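Local structure of ABC transporter periplasmic peptide-binding protein (Pseudoalteromonas, 4QFL) at residues Thr251-Lys256 against Asp263-Pro268; His315-Glu320 against Ser398-Ile403; Gln324-Gly329 against Tyr385-Arg390; Ser375-Pro380 against Asn408-Glu413. The protein binds dipeptides in the periplasm, here Ala-Phe, and probably delivers them to an ABC transporter for uptake. All coordinates share one frame; numbering follows the deposited sequence.

Overall arrangement
Contacts 2, 3 and 4 form one connected region, and contact 1 stands apart from it, its centre about 17 Å from that of contact 3. Contacts 2 and 3 both use helices 319-325 and 389-401, with contact 3 nested in the loop that contact 2 closes. Contact 4 pairs the strands before and after helix 389-401. It meets contact 2 where I376 CD1 packs on L400 CD1 at 4.2 Å. It meets contact 3 through a salt bridge from R390 NE to E411 OE1, 2.6 Å long. Contact 3 reaches the dipeptide pocket directly through Y385. The side chains of M379 in contact 4 and H267 in contact 1 lie about 6 and 7 Å from the bound phenylalanine.

Contact 1. Residues Thr251-Lys256 against Asp263-Pro268; sequences TTRIAK and DVTAHP
R253 reaches from helix 250-258 to the chain leaving strand 264-266 and meets it edge-on. A266 O and H267 O both lie close to the guanidinium plane. R253 NE donates to A266 O at 3.0 Å with an N-H...O angle of 156°. R253 NH2 donates to H267 O at 3.1 Å, and a longer, weak bond runs from NH2 back to A266 O. A bend at chi3 (-61°) in the arginine chain turns this edge toward the two carbonyls. T265 works in the reverse sense. Its OG1 donates to the backbone R253 O at 3.1 Å, from above the carbonyl plane. Its methyl, CG2, lies 3.9 Å from R253 CB. Next to these, I254 and P268 cross at about a right angle, with I254 CD1 4.1 Å from P268 CB. L276 and L273 of helix 273-278 touch I254 and P268 respectively. The third guanidinium nitrogen, NH1, is hydrogen-bonded to T247 O. R253 thus links the chain just before its own helix to the end of the strand. No carboxylate faces it across the contact, so its buried charge is probably balanced here by carbonyl dipoles, which would hold the turn at H267 in place.

Contact 2. Residues His315-Glu320 against Ser398-Ile403; sequences HAIDIE and SDLRKI
A316 CB points at two branched side chains of the other segment and touches both. L400 CD2 lies 3.8 Å from it and I403 CD1 3.7 Å. I403 reaches it with CG1 set between its backbone N and carbonyl carbon (chi1 60°), and the chain then extends to the methyl. Beside them I317 CD1 rests on L400 CG at 4.0 Å, the two side chains crossing obliquely. W295 of strand 291-297 touches both I317 and L400, and L363 of helix 356-363 touches I403, so the apolar patch continues onto that strand and that helix.

Outward from this patch the contact turns polar. D399 lies against the backbone of A316-D318. Its OD2 accepts from D318 N at 2.8 Å in a nearly straight bond, 169° at the hydrogen. The amide comes from above the carboxylate plane, not within it. A water donates to D399 OD2 and also to D318 O, so this oxygen receives two hydrogens. A second water bridges A316 O and D399 O. An alanine at D399 would remove the carboxylate, and D318 N would probably lose its mate and the backbone here part of its anchor. The carboxylate of D318 itself points to its own helix, where OD1 accepts from K321 N.

This bond makes D318 the N-cap of helix 319-325. D318 is also the centre of an inverse gamma turn. The arrangement is that of a tight link between helices 307-314 and 319-325, docked on the C-terminal end of helix 389-401.

Contact 3. Residues Gln324-Gly329 against Tyr385-Arg390; sequences QAVYYG and YNPNAR. With PHE (phenylalanine), chain D.
Y327 carries its ring with CG anti to its own carbonyl carbon (chi1 -68°), which sends the phenol across to the loop 385-388. V326 has CG1 anti to the backbone N (chi1 179°), and this methyl faces the same loop. The hydroxyl of Y327 donates to Y385 O at 2.7 Å. The carbonyl oxygen lies near the plane of the Y327 ring, and the donor is tilted only 17° from the carbonyl plane. P387 CD lies over one face of this ring, 4.1 Å from the centroid in a CH-pi contact. V326 CG1 lies 4.1 Å from the same CD and 3.8 Å from N386 OD1. That oxygen accepts from N388 N at 3.1 Å and so closes an Asx turn. A phenylalanine at Y327 would keep the ring against P387 but would probably leave Y385 O without this donor and the loop less firmly tied.

The Y385 ring points the other way. Its OH donates to carboxylate oxygen O of the bound phenylalanine at 2.6 Å; R383 NE also hydrogen-bonds this ligand. Y327 therefore holds the backbone of a ligand-binding residue as a second-shell partner. The loop then runs into helix 389-401, with N388 as N-cap bonding K391 N through OD1. M392 of that helix touches V326, Y327 and N386, so it packs on both segments.

Contact 4. Residues Ser375-Pro380 against Asn408-Glu413; sequences SIWAMP and NIVEYE
This is the parallel strand pair of a beta-alpha-beta unit, strands 373-378 and 406-410 joined by helix 389-401. I376 stands between N408 and V410. Its N donates to N408 O at 3.0 Å, and its O accepts from V410 N at 3.1 Å. A378 N donates to V410 O, 2.9 Å away and nearly straight at 171°. W377 and V410 share one face of the sheet and lie side by side. V410 has CG1 anti to its backbone N (chi1 173°). This puts the methyl over the centre of the indole's six-membered ring, 3.5 Å from the centroid, a CH-pi contact. Y412 meets the far end of the indole obliquely, CE2 to W377 CH2 at 3.5 Å, planes at 47°. I409, on the opposite face, touches helix 389-401, and its CG2 lies 4.1 Å from A378 CB. P380 CG packs against Y412 O. E411 CG lies against A378 O, which is buried and has no hydrogen-bond partner in the model. E411 OE1 salt-bridges R390 of the crossover helix. Strand 428-434 pairs with the other side of strand 373-378. Such parallel strands joined by a helix are typical of the alpha/beta lobes of periplasmic binding proteins.

Contact 1. Residues Thr251-Lys256 against Asp263-Pro268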
# COMPACT_ATOMS: atom_id res chain seq x y z
N THR A 251 21.19 5.42 1.14
CA THR A 251 22.41 5.81 0.45
C THR A 251 23.21 4.59 -0.01
O THR A 251 23.92 4.65 -1.02
CB THR A 251 23.26 6.76 1.31
OG1 THR A 251 23.62 6.12 2.54
CG2 THR A 251 22.44 8.01 1.63
N THR A 252 23.09 3.48 0.70
CA THR A 252 23.75 2.25 0.29
C THR A 252 23.14 1.70 -1.00
O THR A 252 23.85 1.12 -1.83
CB THR A 252 23.68 1.18 1.40
OG1 THR A 252 24.25 1.70 2.60
CG2 THR A 252 24.43 -0.08 1.01
N ARG A 253 21.84 1.87 -1.18
CA ARG A 253 21.19 1.45 -2.42
C ARG A 253 21.71 2.30 -3.56
O ARG A 253 21.94 1.81 -4.65
CB ARG A 253 19.67 1.52 -2.31
CG ARG A 253 19.09 0.58 -1.23
CD ARG A 253 17.61 0.29 -1.46
NE ARG A 253 16.79 1.50 -1.41
CZ ARG A 253 16.45 2.12 -0.28
NH1 ARG A 253 16.84 1.64 0.89
NH2 ARG A 253 15.71 3.22 -0.33
N ILE A 254 21.93 3.58 -3.28
CA ILE A 254 22.55 4.46 -4.26
C ILE A 254 23.96 3.97 -4.58
O ILE A 254 24.33 3.82 -5.74
CB ILE A 254 22.64 5.92 -3.75
CG1 ILE A 254 21.26 6.47 -3.45
CG2 ILE A 254 23.35 6.82 -4.78
CD1 ILE A 254 20.44 6.70 -4.67
N ALA A 255 24.74 3.72 -3.53
CA ALA A 255 26.10 3.23 -3.70
C ALA A 255 26.13 1.97 -4.56
O ALA A 255 26.99 1.81 -5.43
CB ALA A 255 26.73 2.97 -2.34
N LYS A 256 25.17 1.06 -4.33
CA LYS A 256 25.13 -0.20 -5.07
C LYS A 256 24.70 -0.07 -6.52
O LYS A 256 25.09 -0.89 -7.34
CB LYS A 256 24.24 -1.21 -4.37
CG LYS A 256 24.87 -1.74 -3.10
CD LYS A 256 23.94 -2.71 -2.39
CE LYS A 256 24.69 -3.43 -1.29
NZ LYS A 256 23.82 -4.44 -0.63
N ASP A 263 21.05 -3.42 -10.27
CA ASP A 263 20.59 -2.95 -11.57
C ASP A 263 19.40 -2.01 -11.43
O ASP A 263 19.18 -1.16 -12.28
CB ASP A 263 20.20 -4.12 -12.44
CG ASP A 263 21.32 -5.12 -12.58
OD1 ASP A 263 22.43 -4.70 -12.96
OD2 ASP A 263 21.10 -6.31 -12.28
N VAL A 264 18.63 -2.19 -10.36
CA VAL A 264 17.50 -1.34 -10.08
C VAL A 264 17.48 -0.97 -8.60
O VAL A 264 17.72 -1.81 -7.74
CB VAL A 264 16.16 -2.01 -10.43
CG1 VAL A 264 15.01 -1.05 -10.18
CG2 VAL A 264 16.15 -2.49 -11.87
N THR A 265 17.19 0.29 -8.32
CA THR A 265 17.17 0.82 -6.97
C THR A 265 15.82 1.39 -6.59
O THR A 265 15.35 2.36 -7.16
CB THR A 265 18.24 1.90 -6.77
OG1 THR A 265 19.50 1.27 -6.54
CG2 THR A 265 17.91 2.76 -5.57
N ALA A 266 15.20 0.75 -5.61
CA ALA A 266 13.92 1.20 -5.08
C ALA A 266 14.10 2.51 -4.33
O ALA A 266 15.09 2.70 -3.63
CB ALA A 266 13.34 0.14 -4.15
N HIS A 267 13.13 3.39 -4.50
CA HIS A 267 13.07 4.64 -3.75
C HIS A 267 14.44 5.29 -3.58
O HIS A 267 14.97 5.31 -2.46
CB HIS A 267 12.43 4.40 -2.38
CG HIS A 267 11.09 3.74 -2.44
ND1 HIS A 267 9.92 4.45 -2.62
CD2 HIS A 267 10.73 2.43 -2.35
CE1 HIS A 267 8.90 3.61 -2.64
NE2 HIS A 267 9.36 2.38 -2.47
N PRO A 268 15.02 5.81 -4.67
CA PRO A 268 16.31 6.50 -4.59
C PRO A 268 16.27 7.71 -3.67
O PRO A 268 15.29 8.46 -3.67
CB PRO A 268 16.58 6.92 -6.04
CG PRO A 268 15.26 6.91 -6.69
CD PRO A 268 14.50 5.80 -6.05

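Contact 2. Residues His315-Glu320 against Ser398-Ile403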
# COMPACT_ATOMS: atom_id res chain seq x y z
N HIS A 315 -0.57 24.38 13.06
CA HIS A 315 -0.26 25.76 12.68
C HIS A 315 1.21 26.12 12.90
O HIS A 315 1.69 27.13 12.40
CB HIS A 315 -1.17 26.75 13.42
CG HIS A 315 -2.55 26.85 12.85
ND1 HIS A 315 -2.80 27.15 11.53
CD2 HIS A 315 -3.77 26.72 13.44
CE1 HIS A 315 -4.10 27.18 11.32
NE2 HIS A 315 -4.72 26.93 12.46
N ALA A 316 1.92 25.28 13.65
CA ALA A 316 3.31 25.55 13.98
C ALA A 316 4.26 25.05 12.90
O ALA A 316 5.47 25.29 12.97
CB ALA A 316 3.65 24.90 15.30
N ILE A 317 3.72 24.36 11.90
CA ILE A 317 4.56 23.63 10.95
C ILE A 317 4.84 24.38 9.66
O ILE A 317 3.93 24.72 8.92
CB ILE A 317 3.98 22.25 10.63
CG1 ILE A 317 3.66 21.51 11.93
CG2 ILE A 317 4.96 21.43 9.80
CD1 ILE A 317 4.87 21.36 12.83
N ASP A 318 6.12 24.63 9.41
CA ASP A 318 6.54 25.33 8.20
C ASP A 318 6.47 24.38 7.02
O ASP A 318 7.45 23.74 6.68
CB ASP A 318 7.97 25.84 8.35
CG ASP A 318 8.34 26.87 7.29
OD1 ASP A 318 7.63 26.98 6.27
OD2 ASP A 318 9.34 27.59 7.49
N ILE A 319 5.30 24.30 6.40
CA ILE A 319 5.09 23.35 5.32
C ILE A 319 5.95 23.69 4.11
O ILE A 319 6.40 22.81 3.38
CB ILE A 319 3.60 23.27 4.90
CG1 ILE A 319 2.78 22.63 6.02
CG2 ILE A 319 3.43 22.42 3.66
CD1 ILE A 319 3.30 21.26 6.39
N GLU A 320 6.18 24.98 3.89
CA GLU A 320 6.89 25.40 2.69
C GLU A 320 8.38 25.10 2.77
O GLU A 320 9.05 24.94 1.75
CB GLU A 320 6.61 26.88 2.39
CG GLU A 320 5.21 27.12 1.81
CD GLU A 320 5.02 26.48 0.44
OE1 GLU A 320 6.01 26.42 -0.34
OE2 GLU A 320 3.89 26.02 0.12
N SER A 398 12.23 21.38 15.35
CA SER A 398 12.59 22.79 15.44
C SER A 398 11.37 23.71 15.46
O SER A 398 11.29 24.63 16.28
CB SER A 398 13.51 23.17 14.27
OG SER A 398 13.48 24.58 14.05
N ASP A 399 10.43 23.49 14.55
CA ASP A 399 9.24 24.34 14.47
C ASP A 399 8.44 24.36 15.77
O ASP A 399 8.00 25.43 16.21
CB ASP A 399 8.31 23.89 13.34
CG ASP A 399 8.78 24.34 11.98
OD1 ASP A 399 9.66 25.23 11.91
OD2 ASP A 399 8.27 23.81 10.97
N LEU A 400 8.24 23.19 16.37
CA LEU A 400 7.37 23.04 17.54
C LEU A 400 8.03 23.53 18.82
O LEU A 400 7.37 24.06 19.70
CB LEU A 400 6.94 21.59 17.71
CG LEU A 400 5.89 21.11 16.71
CD1 LEU A 400 5.83 19.59 16.68
CD2 LEU A 400 4.53 21.69 17.03
N ARG A 401 9.34 23.32 18.93
CA ARG A 401 10.10 23.85 20.05
C ARG A 401 9.80 25.34 20.23
O ARG A 401 9.81 25.85 21.36
CB ARG A 401 11.61 23.64 19.82
CG ARG A 401 12.49 24.08 20.99
CD ARG A 401 13.97 24.00 20.64
NE ARG A 401 14.82 24.48 21.73
CZ ARG A 401 15.53 23.69 22.54
NH1 ARG A 401 15.50 22.37 22.38
NH2 ARG A 401 16.27 24.21 23.50
N LYS A 402 9.51 26.02 19.13
CA LYS A 402 9.33 27.47 19.13
C LYS A 402 8.02 27.94 19.78
O LYS A 402 7.93 29.07 20.28
CB LYS A 402 9.48 28.05 17.72
CG LYS A 402 10.90 27.95 17.18
CD LYS A 402 11.00 28.53 15.79
CE LYS A 402 12.38 28.31 15.20
NZ LYS A 402 12.45 28.76 13.79
N ILE A 403 7.01 27.09 19.75
CA ILE A 403 5.80 27.35 20.50
C ILE A 403 5.85 26.60 21.81
O ILE A 403 4.89 26.60 22.57
CB ILE A 403 4.54 26.92 19.74
CG1 ILE A 403 4.59 25.42 19.44
CG2 ILE A 403 4.41 27.72 18.47
CD1 ILE A 403 3.27 24.88 18.96
O HOH W 1 6.87 27.33 14.81
O HOH W 2 9.07 23.03 8.53

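Contact 3. Residues Gln324-Gly329 against Tyr385-Arg390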
# COMPACT_ATOMS: atom_id res chain seq x y z
N GLN A 324 10.70 22.05 0.34
CA GLN A 324 12.02 22.21 -0.24
C GLN A 324 13.04 21.31 0.41
O GLN A 324 13.73 20.56 -0.27
CB GLN A 324 12.47 23.68 -0.19
CG GLN A 324 11.96 24.52 -1.37
CD GLN A 324 10.45 24.38 -1.58
OE1 GLN A 324 10.01 23.69 -2.51
NE2 GLN A 324 9.66 25.03 -0.72
N ALA A 325 13.15 21.38 1.73
CA ALA A 325 14.16 20.60 2.43
C ALA A 325 13.96 19.10 2.28
O ALA A 325 14.92 18.36 2.15
CB ALA A 325 14.21 20.98 3.90
N VAL A 326 12.70 18.66 2.31
CA VAL A 326 12.39 17.23 2.23
C VAL A 326 12.07 16.80 0.82
O VAL A 326 12.69 15.88 0.30
CB VAL A 326 11.21 16.83 3.15
CG1 VAL A 326 10.91 15.34 3.01
CG2 VAL A 326 11.54 17.15 4.60
N TYR A 327 11.10 17.46 0.19
CA TYR A 327 10.61 17.02 -1.11
C TYR A 327 11.42 17.56 -2.26
O TYR A 327 11.16 17.23 -3.42
CB TYR A 327 9.13 17.35 -1.29
CG TYR A 327 8.25 16.55 -0.37
CD1 TYR A 327 8.03 16.95 0.93
CD2 TYR A 327 7.65 15.37 -0.80
CE1 TYR A 327 7.22 16.21 1.79
CE2 TYR A 327 6.84 14.63 0.04
CZ TYR A 327 6.64 15.06 1.34
OH TYR A 327 5.85 14.32 2.18
N TYR A 328 12.42 18.38 -1.94
CA TYR A 328 13.33 18.91 -2.95
C TYR A 328 12.60 19.60 -4.09
O TYR A 328 13.07 19.62 -5.22
CB TYR A 328 14.22 17.79 -3.49
CG TYR A 328 15.44 17.51 -2.65
CD1 TYR A 328 15.33 17.06 -1.34
CD2 TYR A 328 16.71 17.70 -3.16
CE1 TYR A 328 16.45 16.82 -0.57
CE2 TYR A 328 17.84 17.45 -2.39
CZ TYR A 328 17.70 17.02 -1.10
OH TYR A 328 18.83 16.78 -0.35
N GLY A 329 11.44 20.18 -3.79
CA GLY A 329 10.63 20.85 -4.79
C GLY A 329 9.89 19.94 -5.74
O GLY A 329 9.17 20.41 -6.61
N TYR A 385 5.39 8.92 -0.80
CA TYR A 385 4.73 10.05 -0.18
C TYR A 385 5.61 10.83 0.80
O TYR A 385 5.22 11.88 1.28
CB TYR A 385 3.44 9.60 0.49
CG TYR A 385 3.60 8.38 1.37
CD1 TYR A 385 4.00 8.50 2.69
CD2 TYR A 385 3.36 7.11 0.87
CE1 TYR A 385 4.15 7.40 3.49
CE2 TYR A 385 3.52 6.00 1.67
CZ TYR A 385 3.90 6.14 2.98
OH TYR A 385 4.05 5.04 3.79
N ASN A 386 6.79 10.30 1.09
CA ASN A 386 7.70 10.96 2.02
C ASN A 386 9.13 10.44 1.90
O ASN A 386 9.47 9.42 2.48
CB ASN A 386 7.20 10.85 3.46
CG ASN A 386 7.98 11.73 4.41
OD1 ASN A 386 9.10 12.13 4.12
ND2 ASN A 386 7.39 12.03 5.55
N PRO A 387 9.98 11.22 1.10
CA PRO A 387 11.32 10.62 0.91
C PRO A 387 12.31 10.74 2.09
O PRO A 387 13.37 10.14 2.03
CB PRO A 387 11.87 11.33 -0.32
CG PRO A 387 11.34 12.70 -0.22
CD PRO A 387 9.93 12.51 0.24
N ASN A 388 11.96 11.48 3.13
CA ASN A 388 12.83 11.58 4.30
C ASN A 388 12.07 11.94 5.57
O ASN A 388 12.10 13.10 6.01
CB ASN A 388 13.95 12.59 4.04
CG ASN A 388 15.12 12.44 5.01
OD1 ASN A 388 15.00 11.83 6.08
ND2 ASN A 388 16.26 13.00 4.64
N ALA A 389 11.41 10.96 6.17
CA ALA A 389 10.58 11.21 7.35
C ALA A 389 11.43 11.75 8.49
O ALA A 389 10.96 12.58 9.26
CB ALA A 389 9.88 9.94 7.78
N ARG A 390 12.68 11.30 8.56
CA ARG A 390 13.62 11.72 9.61
C ARG A 390 13.88 13.20 9.50
O ARG A 390 13.74 13.93 10.48
CB ARG A 390 14.94 11.00 9.43
CG ARG A 390 15.32 10.06 10.54
CD ARG A 390 15.90 10.76 11.76
NE ARG A 390 16.22 9.76 12.78
CZ ARG A 390 16.38 10.00 14.08
NH1 ARG A 390 16.25 11.24 14.56
NH2 ARG A 390 16.65 9.00 14.91
N PHE D . 1.46 0.98 2.43
CA PHE D . 2.42 1.83 3.13
C PHE D . 3.72 1.89 2.35
O PHE D . 4.39 2.92 2.34
CB PHE D . 2.72 1.25 4.51
CG PHE D . 1.60 1.39 5.48
CD1 PHE D . 0.95 2.60 5.64
CD2 PHE D . 1.20 0.31 6.23
CE1 PHE D . -0.07 2.73 6.54
CE2 PHE D . 0.18 0.44 7.13
CZ PHE D . -0.47 1.65 7.29
OXT PHE D . 4.12 0.92 1.72

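Contact 4. Residues Ser375-Pro380 against Asn408-Glu413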
# COMPACT_ATOMS: atom_id res chain seq x y z
N SER A 375 6.00 12.72 21.13
CA SER A 375 6.80 12.00 20.17
C SER A 375 6.26 12.24 18.76
O SER A 375 5.06 12.47 18.55
CB SER A 375 6.88 10.50 20.49
OG SER A 375 5.59 9.87 20.48
N ILE A 376 7.18 12.23 17.80
CA ILE A 376 6.83 12.10 16.40
C ILE A 376 7.57 10.89 15.90
O ILE A 376 8.79 10.83 15.92
CB ILE A 376 7.28 13.31 15.58
CG1 ILE A 376 6.52 14.55 16.02
CG2 ILE A 376 7.07 13.03 14.09
CD1 ILE A 376 6.88 15.78 15.21
N TRP A 377 6.81 9.89 15.48
CA TRP A 377 7.38 8.70 14.92
C TRP A 377 7.72 8.92 13.45
O TRP A 377 6.88 9.42 12.69
CB TRP A 377 6.41 7.55 15.10
CG TRP A 377 6.42 7.06 16.51
CD1 TRP A 377 6.24 7.80 17.65
CD2 TRP A 377 6.60 5.71 16.93
NE1 TRP A 377 6.31 6.98 18.76
CE2 TRP A 377 6.53 5.70 18.34
CE3 TRP A 377 6.82 4.51 16.25
CZ2 TRP A 377 6.67 4.53 19.08
CZ3 TRP A 377 6.96 3.36 16.98
CH2 TRP A 377 6.88 3.37 18.38
N ALA A 378 8.94 8.57 13.06
CA ALA A 378 9.45 8.81 11.71
C ALA A 378 9.87 7.52 11.01
O ALA A 378 10.64 6.74 11.57
CB ALA A 378 10.62 9.79 11.74
N MET A 379 9.38 7.32 9.79
CA MET A 379 9.74 6.17 8.96
C MET A 379 11.25 6.12 8.69
O MET A 379 11.87 7.15 8.47
CB MET A 379 8.96 6.20 7.64
CG MET A 379 7.47 6.29 7.85
SD MET A 379 6.51 6.45 6.33
CE MET A 379 6.81 8.18 5.96
N PRO A 380 11.83 4.90 8.69
CA PRO A 380 13.27 4.70 8.51
C PRO A 380 13.70 4.63 7.04
O PRO A 380 14.89 4.66 6.74
CB PRO A 380 13.50 3.34 9.17
CG PRO A 380 12.24 2.61 8.91
CD PRO A 380 11.13 3.63 8.96
N ASN A 408 10.32 14.54 20.78
CA ASN A 408 11.34 13.51 20.68
C ASN A 408 11.00 12.65 19.47
O ASN A 408 9.83 12.36 19.21
CB ASN A 408 11.40 12.69 21.95
CG ASN A 408 10.18 11.82 22.14
OD1 ASN A 408 9.07 12.33 22.32
ND2 ASN A 408 10.37 10.51 22.11
N ILE A 409 12.01 12.24 18.72
CA ILE A 409 11.79 11.50 17.48
C ILE A 409 12.01 10.01 17.68
O ILE A 409 13.06 9.60 18.16
CB ILE A 409 12.69 12.04 16.35
CG1 ILE A 409 12.39 13.52 16.10
CG2 ILE A 409 12.52 11.22 15.08
CD1 ILE A 409 13.21 14.15 14.99
N VAL A 410 11.03 9.20 17.30
CA VAL A 410 11.14 7.75 17.44
C VAL A 410 11.25 7.07 16.09
O VAL A 410 10.50 7.38 15.16
CB VAL A 410 9.95 7.16 18.18
CG1 VAL A 410 10.02 5.66 18.18
CG2 VAL A 410 9.91 7.69 19.61
N GLU A 411 12.17 6.13 15.97
CA GLU A 411 12.37 5.46 14.70
C GLU A 411 12.81 4.00 14.90
O GLU A 411 13.65 3.72 15.75
CB GLU A 411 13.42 6.23 13.90
CG GLU A 411 13.50 5.88 12.42
CD GLU A 411 14.56 6.70 11.69
OE1 GLU A 411 15.36 7.37 12.38
OE2 GLU A 411 14.59 6.66 10.44
N TYR A 412 12.22 3.09 14.13
CA TYR A 412 12.59 1.68 14.19
C TYR A 412 12.60 1.10 12.78
O TYR A 412 12.06 1.71 11.85
CB TYR A 412 11.61 0.87 15.05
CG TYR A 412 11.47 1.32 16.49
CD1 TYR A 412 12.35 0.89 17.46
CD2 TYR A 412 10.44 2.16 16.87
CE1 TYR A 412 12.23 1.30 18.78
CE2 TYR A 412 10.30 2.58 18.19
CZ TYR A 412 11.20 2.15 19.14
OH TYR A 412 11.05 2.57 20.45
N GLU A 413 13.22 -0.06 12.62
CA GLU A 413 13.17 -0.83 11.38
C GLU A 413 11.75 -0.77 10.78
O GLU A 413 10.75 -0.87 11.50
CB GLU A 413 13.62 -2.28 11.63
CG GLU A 413 13.61 -3.22 10.42
CD GLU A 413 12.24 -3.76 10.10
OE1 GLU A 413 11.47 -4.00 11.05
OE2 GLU A 413 11.91 -3.92 8.91